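PDB 2IYE: copper-transporting atpase, which probably couples ATP hydrolysis to the transport of copper ions across the cell membrane, this piece being its catalytic ATP-binding part. Local coordinates for residues 30-35 / 156-161. Numbering follows the deposited sequence.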
loop_
_atom_site.group_PDB
_atom_site.type_symbol
_atom_site.label_atom_id
_atom_site.label_comp_id
_atom_site.label_asym_id
_atom_site.label_seq_id
_atom_site.Cartn_x
_atom_site.Cartn_y
_atom_site.Cartn_z
ATOM N N THR A 30 -3.449 -20.085 6.157
ATOM C CA THR A 30 -4.047 -18.752 6.237
ATOM C C THR A 30 -3.246 -17.771 5.388
ATOM O O THR A 30 -2.026 -17.646 5.576
ATOM C CB THR A 30 -4.119 -18.263 7.733
ATOM O OG1 THR A 30 -4.599 -19.332 8.587
ATOM C CG2 THR A 30 -5.015 -17.037 7.901
ATOM N N ILE A 31 -3.931 -17.078 4.461
ATOM C CA ILE A 31 -3.315 -16.130 3.543
ATOM C C ILE A 31 -3.843 -14.745 3.830
ATOM O O ILE A 31 -5.094 -14.529 3.793
ATOM C CB ILE A 31 -3.612 -16.425 2.082
ATOM C CG1 ILE A 31 -2.890 -17.670 1.643
ATOM C CG2 ILE A 31 -3.081 -15.283 1.174
ATOM C CD1 ILE A 31 -3.194 -18.012 0.200
ATOM N N ILE A 32 -2.910 -13.805 4.086
ATOM C CA ILE A 32 -3.258 -12.451 4.498
ATOM C C ILE A 32 -2.779 -11.439 3.498
ATOM O O ILE A 32 -1.611 -11.456 3.088
ATOM C CB ILE A 32 -2.644 -12.123 5.856
ATOM C CG1 ILE A 32 -3.259 -13.042 6.909
ATOM C CG2 ILE A 32 -2.949 -10.721 6.295
ATOM C CD1 ILE A 32 -2.666 -12.840 8.243
ATOM N N PHE A 33 -3.667 -10.522 3.137
ATOM C CA PHE A 33 -3.328 -9.428 2.252
ATOM C C PHE A 33 -3.330 -8.047 2.928
ATOM O O PHE A 33 -4.394 -7.566 3.386
ATOM C CB PHE A 33 -4.376 -9.392 1.152
ATOM C CG PHE A 33 -4.207 -10.444 0.096
ATOM C CD1 PHE A 33 -3.292 -10.265 -0.944
ATOM C CD2 PHE A 33 -5.010 -11.585 0.096
ATOM C CE1 PHE A 33 -3.172 -11.243 -1.942
ATOM C CE2 PHE A 33 -4.882 -12.569 -0.900
ATOM C CZ PHE A 33 -3.975 -12.419 -1.903
ATOM N N ASP A 34 -2.171 -7.384 2.952
ATOM C CA ASP A 34 -2.083 -5.967 3.352
ATOM C C ASP A 34 -2.485 -5.162 2.087
ATOM O O ASP A 34 -1.701 -5.006 1.118
ATOM C CB ASP A 34 -0.660 -5.666 3.859
ATOM C CG ASP A 34 -0.580 -4.437 4.783
ATOM O OD1 ASP A 34 -1.648 -3.813 5.086
ATOM O OD2 ASP A 34 0.558 -4.075 5.194
ATOM N N LYS A 35 -3.744 -4.712 2.066
ATOM C CA LYS A 35 -4.385 -4.116 0.902
ATOM C C LYS A 35 -3.510 -3.152 -0.000
ATOM O O LYS A 35 -3.433 -3.346 -1.237
ATOM C CB LYS A 35 -5.700 -3.482 1.380
ATOM C CG LYS A 35 -6.333 -2.477 0.431
ATOM C CD LYS A 35 -7.493 -1.648 1.098
ATOM C CE LYS A 35 -7.147 -0.223 1.495
ATOM N NZ LYS A 35 -6.860 0.504 0.266
ATOM N N ILE A 156 -7.727 -13.414 4.571
ATOM C CA ILE A 156 -7.966 -12.184 5.347
ATOM C C ILE A 156 -7.382 -10.925 4.684
ATOM O O ILE A 156 -6.279 -10.956 4.071
ATOM C CB ILE A 156 -7.355 -12.291 6.758
ATOM C CG1 ILE A 156 -7.954 -13.479 7.503
ATOM C CG2 ILE A 156 -7.534 -10.993 7.531
ATOM C CD1 ILE A 156 -7.412 -13.726 8.922
ATOM N N ILE A 157 -8.116 -9.811 4.817
ATOM C CA ILE A 157 -7.641 -8.501 4.358
ATOM C C ILE A 157 -7.359 -7.529 5.521
ATOM O O ILE A 157 -8.234 -7.312 6.358
ATOM C CB ILE A 157 -8.633 -7.840 3.388
ATOM C CG1 ILE A 157 -8.763 -8.682 2.117
ATOM C CG2 ILE A 157 -8.110 -6.430 3.021
ATOM C CD1 ILE A 157 -9.807 -8.165 1.088
ATOM N N LEU A 158 -6.164 -6.934 5.569
ATOM C CA LEU A 158 -5.840 -5.950 6.612
ATOM C C LEU A 158 -5.677 -4.589 5.953
ATOM O O LEU A 158 -5.362 -4.533 4.771
ATOM C CB LEU A 158 -4.547 -6.323 7.376
ATOM C CG LEU A 158 -4.486 -7.642 8.136
ATOM C CD1 LEU A 158 -3.190 -7.787 8.951
ATOM C CD2 LEU A 158 -5.670 -7.731 9.049
ATOM N N SER A 159 -5.897 -3.503 6.704
ATOM C CA SER A 159 -5.511 -2.165 6.244
ATOM C C SER A 159 -5.562 -1.021 7.249
ATOM O O SER A 159 -6.366 -1.020 8.161
ATOM C CB SER A 159 -6.282 -1.763 5.008
ATOM O OG SER A 159 -5.662 -0.583 4.495
ATOM N N GLY A 160 -4.691 -0.030 7.061
ATOM C CA GLY A 160 -4.782 1.245 7.810
ATOM C C GLY A 160 -5.875 2.206 7.305
ATOM O O GLY A 160 -6.130 3.237 7.905
ATOM N N ASP A 161 -6.504 1.865 6.196
ATOM C CA ASP A 161 -7.540 2.675 5.638
ATOM C C ASP A 161 -8.864 2.610 6.407
ATOM O O ASP A 161 -9.114 1.669 7.176
ATOM C CB ASP A 161 -7.765 2.245 4.194
ATOM C CG ASP A 161 -8.161 3.409 3.287
ATOM O OD1 ASP A 161 -8.733 4.400 3.788
ATOM O OD2 ASP A 161 -7.926 3.314 2.064
HETATM O O HOH W 1 -2.696 -1.976 3.454
#
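Ile32 lays its CG2 branch against Leu158, 3.9 Å from CG of that leucine, while the side chains of Ile32 and Ile156 run alongside each other in the same direction, Ile32 CG1 near Ile156 CB. Beneath these aliphatic groups the backbones of 30-34 and 156-158 pair in parallel, the amide of Phe33 meeting Ile156 O at 2.8 Å almost straight (172° at the hydrogen). Leu158 N in turn reaches Phe33 O, and helix 184-196 covers the Ile32 and Leu158 face. Such a dense apolar seam between neighbouring parallel strands belongs to the Rossmann-like core of the haloacid dehalogenase fold, whose polar residues gather at the carboxyl ends of the strands. Pairing runs on there through Lys35 N to Leu158 O, but the side-chain links are looser. Water 1 donates to Asp34 OD1 at 2.7 Å and only weakly engages Ser159 OG; Asp34 OD1 also bridges to Lys187. Lys35 passes Ser159, its CE 3.4 Å from OG, and bends at chi3 (103°) and chi4 (65°), which puts NZ 3.5 Å from Asp161 OD2, a long salt bridge. A methionine here, lacking the ammonium, is likely to leave the Asp161 carboxylate freer to turn. Both residues bind ATP in the nucleotide-bound protein. Ser159 OG accepts the backbone N-H of Asp161 at 3.1 Å, closing an ST turn.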